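Local structure of periplasmic binding protein/LacI transcriptional regulator (Burkholderia graminis C4D1M, 5HQJ) at residues 150-155 / 206-211. The protein binds D-arabinose in its ligand pocket and probably serves as the carbohydrate-binding component of an ABC transporter. Numbering follows the deposited sequence.
Sequences QGEVAI and RAHPNL
Where helix 194-207 gives way to strand 211-216, one of two parallel neighbours with 150-156 in the mixed sheet of a Rossmann-like lobe of this periplasmic binding protein, the connecting turn meets strand 150-156 at Glu152 to Ala154, chiefly through Leu211, His208 and Glu152. The turn is of type I, running from His208 to Leu211 and closed by Leu211 N donating to His208 O at 3.0 Å. Leu211 carries the apolar half of the contact. With CG anti to the backbone N (chi1 -163°) and chi2 at 69°, CD1 lies against the neighbouring strand, 3.6 Å from Glu152 O and 4.2 Å from Ala154 CB. Thr204 of the helix touches both Leu211 and Ala154, so this end of the contact continues into the layer between helix and sheet.

The polar half works without one direct hydrogen bond between the segments. The extended Glu152 side chain reaches across His208 with carboxylate and ring planes 88° apart, and OE1 stops 3.9 Å from His208 ND1. Water fills the role instead. One molecule lies in the plane of the imidazole at its edge, 2.7 Å from His208 ND1, and gives a weak bond to Glu152 OE2; a second accepts from Asn210 ND2 and also donates weakly to OE2. On the backbone, a third takes the Glu152 N-H at 3.0 Å and donates to Asn210 O at 2.7 Å, bridging the two backbones. Asn210 OD1 turns to Lys212.

This end of the two strands thus divides into a buried, apolar contact made by Leu211 CD1 and a hydrated one around Glu152, partly exposed, whose OE2 takes two weak bonds from water, consistent with a charged carboxylate.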
loop_
_atom_site.group_PDB
_atom_site.type_symbol
_atom_site.label_atom_id
_atom_site.label_comp_id
_atom_site.label_asym_id
_atom_site.label_seq_id
_atom_site.Cartn_x
_atom_site.Cartn_y
_atom_site.Cartn_z
ATOM N N GLN A 150 23.660 2.929 -13.958
ATOM C CA GLN A 150 24.336 1.714 -14.267
ATOM C C GLN A 150 23.973 0.560 -13.326
ATOM O O GLN A 150 24.093 0.731 -12.112
ATOM C CB GLN A 150 25.840 1.896 -14.154
ATOM C CG GLN A 150 26.575 1.174 -15.189
ATOM C CD GLN A 150 26.301 1.774 -16.526
ATOM O OE1 GLN A 150 26.298 2.993 -16.699
ATOM N NE2 GLN A 150 26.023 0.926 -17.478
ATOM N N GLY A 151 23.571 -0.598 -13.852
ATOM C CA GLY A 151 23.414 -1.761 -13.005
ATOM C C GLY A 151 22.179 -2.629 -13.221
ATOM O O GLY A 151 21.122 -2.134 -13.641
ATOM N N GLU A 152 22.300 -3.902 -12.890
ATOM C CA GLU A 152 21.175 -4.792 -12.788
ATOM C C GLU A 152 20.373 -4.493 -11.544
ATOM O O GLU A 152 20.947 -4.274 -10.483
ATOM C CB GLU A 152 21.635 -6.252 -12.699
ATOM C CG GLU A 152 22.343 -6.693 -13.960
ATOM C CD GLU A 152 22.884 -8.110 -13.893
ATOM O OE1 GLU A 152 22.896 -8.715 -12.801
ATOM O OE2 GLU A 152 23.302 -8.611 -14.956
ATOM N N VAL A 153 19.058 -4.500 -11.675
ATOM C CA VAL A 153 18.155 -4.321 -10.550
ATOM C C VAL A 153 17.044 -5.349 -10.526
ATOM O O VAL A 153 16.678 -5.931 -11.556
ATOM C CB VAL A 153 17.517 -2.915 -10.550
ATOM C CG1 VAL A 153 18.587 -1.848 -10.426
ATOM C CG2 VAL A 153 16.648 -2.694 -11.764
ATOM N N ALA A 154 16.503 -5.578 -9.339
ATOM C CA ALA A 154 15.375 -6.489 -9.108
ATOM C C ALA A 154 14.229 -5.767 -8.412
ATOM O O ALA A 154 14.443 -4.810 -7.674
ATOM C CB ALA A 154 15.794 -7.715 -8.291
ATOM N N ILE A 155 13.010 -6.214 -8.697
ATOM C CA ILE A 155 11.794 -5.675 -8.129
ATOM C C ILE A 155 11.053 -6.776 -7.405
ATOM O O ILE A 155 10.759 -7.838 -7.989
ATOM C CB ILE A 155 10.864 -5.057 -9.227
ATOM C CG1 ILE A 155 11.594 -4.020 -10.058
ATOM C CG2 ILE A 155 9.536 -4.517 -8.552
ATOM C CD1 ILE A 155 10.747 -3.477 -11.217
ATOM N N ARG A 206 21.632 -14.861 -5.119
ATOM C CA ARG A 206 22.461 -15.956 -5.595
ATOM C C ARG A 206 22.578 -15.955 -7.109
ATOM O O ARG A 206 23.655 -16.189 -7.662
ATOM C CB ARG A 206 21.903 -17.297 -5.119
ATOM C CG ARG A 206 22.024 -17.510 -3.621
ATOM C CD ARG A 206 21.477 -18.861 -3.185
ATOM N NE ARG A 206 21.478 -18.992 -1.722
ATOM C CZ ARG A 206 20.414 -19.267 -0.971
ATOM N NH1 ARG A 206 19.219 -19.485 -1.508
ATOM N NH2 ARG A 206 20.559 -19.348 0.340
ATOM N N ALA A 207 21.461 -15.673 -7.784
ATOM C CA ALA A 207 21.452 -15.659 -9.249
ATOM C C ALA A 207 22.197 -14.462 -9.853
ATOM O O ALA A 207 22.756 -14.560 -10.940
ATOM C CB ALA A 207 20.052 -15.679 -9.737
ATOM N N HIS A 208 22.201 -13.338 -9.145
ATOM C CA HIS A 208 22.836 -12.118 -9.641
ATOM C C HIS A 208 23.901 -11.539 -8.748
ATOM O O HIS A 208 23.643 -10.571 -8.057
ATOM C CB HIS A 208 21.737 -11.062 -9.875
ATOM C CG HIS A 208 20.591 -11.596 -10.664
ATOM N ND1 HIS A 208 20.671 -11.792 -12.022
ATOM C CD2 HIS A 208 19.366 -12.040 -10.284
ATOM C CE1 HIS A 208 19.535 -12.321 -12.449
ATOM N NE2 HIS A 208 18.726 -12.462 -11.422
ATOM N N PRO A 209 25.137 -12.091 -8.784
ATOM C CA PRO A 209 26.165 -11.549 -7.878
ATOM C C PRO A 209 26.577 -10.108 -8.195
ATOM O O PRO A 209 27.130 -9.440 -7.307
ATOM C CB PRO A 209 27.342 -12.511 -8.075
ATOM C CG PRO A 209 27.147 -13.064 -9.441
ATOM C CD PRO A 209 25.656 -13.190 -9.613
ATOM N N ASN A 210 26.290 -9.633 -9.394
ATOM C CA ASN A 210 26.548 -8.236 -9.753
ATOM C C ASN A 210 25.284 -7.356 -9.721
ATOM O O ASN A 210 25.257 -6.264 -10.281
ATOM C CB ASN A 210 27.188 -8.181 -11.138
ATOM C CG ASN A 210 28.203 -7.061 -11.275
ATOM O OD1 ASN A 210 28.752 -6.568 -10.289
ATOM N ND2 ASN A 210 28.460 -6.657 -12.507
ATOM N N LEU A 211 24.236 -7.840 -9.071
ATOM C CA LEU A 211 23.056 -7.007 -8.775
ATOM C C LEU A 211 23.515 -5.704 -8.111
ATOM O O LEU A 211 24.413 -5.709 -7.280
ATOM C CB LEU A 211 22.094 -7.780 -7.860
ATOM C CG LEU A 211 20.666 -7.228 -7.796
ATOM C CD1 LEU A 211 19.921 -7.415 -9.074
ATOM C CD2 LEU A 211 19.919 -7.943 -6.645
HETATM O O HOH W 1 25.140 -4.907 -12.670
HETATM O O HOH W 2 26.629 -8.239 -14.401
HETATM O O HOH W 3 21.463 -11.285 -14.529
#